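Local coordinates for protein carboxylesterase (Uncultured bacterium, PDB 5GMX) that hydrolyses carboxylic esters as a family VIII carboxylesterase and also acts on oxyimino cephalosporins, at residues L38-G42 and E43-D47. Numbering follows the deposited sequence.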
loop_
_atom_site.group_PDB
_atom_site.type_symbol
_atom_site.label_atom_id
_atom_site.label_comp_id
_atom_site.label_asym_id
_atom_site.label_seq_id
_atom_site.Cartn_x
_atom_site.Cartn_y
_atom_site.Cartn_z
ATOM N N LEU A 38 -8.352 -12.258 6.273
ATOM C CA LEU A 38 -7.420 -13.330 5.987
ATOM C C LEU A 38 -7.983 -14.214 4.881
ATOM O O LEU A 38 -9.110 -14.718 4.971
ATOM C CB LEU A 38 -7.124 -14.152 7.247
ATOM C CG LEU A 38 -6.162 -15.346 7.104
ATOM C CD1 LEU A 38 -4.735 -14.891 6.903
ATOM C CD2 LEU A 38 -6.236 -16.281 8.310
ATOM N N ALA A 39 -7.202 -14.370 3.819
ATOM C CA ALA A 39 -7.561 -15.226 2.702
ATOM C C ALA A 39 -6.623 -16.421 2.639
ATOM O O ALA A 39 -5.413 -16.290 2.821
ATOM C CB ALA A 39 -7.532 -14.453 1.389
ATOM N N ILE A 40 -7.201 -17.594 2.408
ATOM C CA ILE A 40 -6.447 -18.823 2.240
ATOM C C ILE A 40 -6.897 -19.499 0.948
ATOM O O ILE A 40 -8.102 -19.662 0.703
ATOM C CB ILE A 40 -6.635 -19.788 3.441
ATOM C CG1 ILE A 40 -6.116 -19.150 4.728
ATOM C CG2 ILE A 40 -5.882 -21.097 3.214
ATOM C CD1 ILE A 40 -4.598 -19.031 4.769
ATOM N N GLU A 41 -5.921 -19.843 0.112
ATOM C CA GLU A 41 -6.161 -20.575 -1.129
ATOM C C GLU A 41 -7.268 -19.962 -1.979
ATOM O O GLU A 41 -8.088 -20.672 -2.538
ATOM C CB GLU A 41 -6.486 -22.040 -0.816
ATOM C CG GLU A 41 -5.302 -22.800 -0.229
ATOM C CD GLU A 41 -5.573 -24.283 -0.000
ATOM O OE1 GLU A 41 -6.565 -24.814 -0.553
ATOM O OE2 GLU A 41 -4.772 -24.922 0.721
ATOM N N GLY A 42 -7.284 -18.634 -2.060
ATOM C CA GLY A 42 -8.192 -17.946 -2.949
ATOM C C GLY A 42 -9.566 -17.680 -2.373
ATOM O O GLY A 42 -10.469 -17.278 -3.107
ATOM N N GLU A 43 -9.736 -17.883 -1.068
ATOM C CA GLU A 43 -11.018 -17.559 -0.448
ATOM C C GLU A 43 -10.830 -16.809 0.864
ATOM O O GLU A 43 -9.944 -17.141 1.651
ATOM C CB GLU A 43 -11.830 -18.844 -0.196
ATOM C CG GLU A 43 -12.125 -19.698 -1.449
ATOM C CD GLU A 43 -13.057 -19.027 -2.473
ATOM O OE1 GLU A 43 -13.690 -17.995 -2.155
ATOM O OE2 GLU A 43 -13.149 -19.539 -3.613
ATOM N N ILE A 44 -11.667 -15.803 1.111
ATOM C CA ILE A 44 -11.695 -15.150 2.421
ATOM C C ILE A 44 -12.238 -16.106 3.493
ATOM O O ILE A 44 -13.353 -16.612 3.368
ATOM C CB ILE A 44 -12.550 -13.867 2.397
ATOM C CG1 ILE A 44 -11.879 -12.794 1.528
ATOM C CG2 ILE A 44 -12.788 -13.349 3.814
ATOM C CD1 ILE A 44 -10.593 -12.203 2.141
ATOM N N VAL A 45 -11.458 -16.348 4.544
ATOM C CA VAL A 45 -11.869 -17.281 5.588
ATOM C C VAL A 45 -11.939 -16.607 6.953
ATOM O O VAL A 45 -12.507 -17.153 7.899
ATOM C CB VAL A 45 -10.920 -18.499 5.661
ATOM C CG1 VAL A 45 -10.968 -19.294 4.359
ATOM C CG2 VAL A 45 -9.496 -18.059 5.974
ATOM N N VAL A 46 -11.345 -15.422 7.058
ATOM C CA VAL A 46 -11.528 -14.576 8.234
ATOM C C VAL A 46 -11.883 -13.159 7.786
ATOM O O VAL A 46 -11.232 -12.589 6.910
ATOM C CB VAL A 46 -10.280 -14.528 9.136
ATOM C CG1 VAL A 46 -10.565 -13.697 10.379
ATOM C CG2 VAL A 46 -9.839 -15.929 9.525
ATOM N N ASP A 47 -12.930 -12.604 8.383
ATOM C CA ASP A 47 -13.428 -11.283 8.039
ATOM C C ASP A 47 -14.038 -10.680 9.303
ATOM O O ASP A 47 -15.198 -10.930 9.619
ATOM C CB ASP A 47 -14.451 -11.384 6.900
ATOM C CG ASP A 47 -15.048 -10.035 6.505
ATOM O OD1 ASP A 47 -14.569 -8.987 6.993
ATOM O OD2 ASP A 47 -15.989 -10.024 5.678
#
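One carbonyl oxygen, Leu38 O, takes two backbone N-H groups from consecutive residues of the returning strand, Val45 and Val46. Val45 N, 2.9 Å from Leu38 O, approaches almost head-on (C=O...N angle 163°), whereas Val46 N, at 3.1 Å from Leu38 O, comes in the plane of the carbonyl, on a lone pair. Leu38 N in turn donates to Val46 O. With two residues set against one, the register slips by a position, and this is a classic beta bulge; Val45 keeps an extended phi while its psi drops to -15°, as expected for the first residue of such a bulge.

Val45 and Val46 both face Leu38, and Val45 CG2 reaches the side of the sheet that carries Leu38, Ile40 and Val46. This methyl, placed between the backbone N and the carbonyl carbon, sits 3.8 Å from Ile40 CG1, and the two side chains pass at a slant. Leu38 and Val46 meet close to the backbone, CB to CB at 3.7 Å, and Val46 CG2 extends the contact to Leu38 CD2. Phe15 touches all four of these side chains, while Leu357 and Met359 of the neighbouring strand close in on Leu38. On the other face, Ile44 CD1 lies 3.9 Å from Ala39 CB, and helix 272-283 packs against Ile44 through Ala276 and Lys277.

Toward the loop, Ile40 and Glu43 exchange two backbone hydrogen bonds around Glu41 and Gly42, both in the left-handed helical region, which makes a type I' turn. Gly42, at phi 86°, has a conformation that glycine takes most readily. Strands 33-40 and 43-51 thus form a 2:2 beta hairpin with a classic bulge, within the antiparallel sheet of the beta-lactamase-like fold.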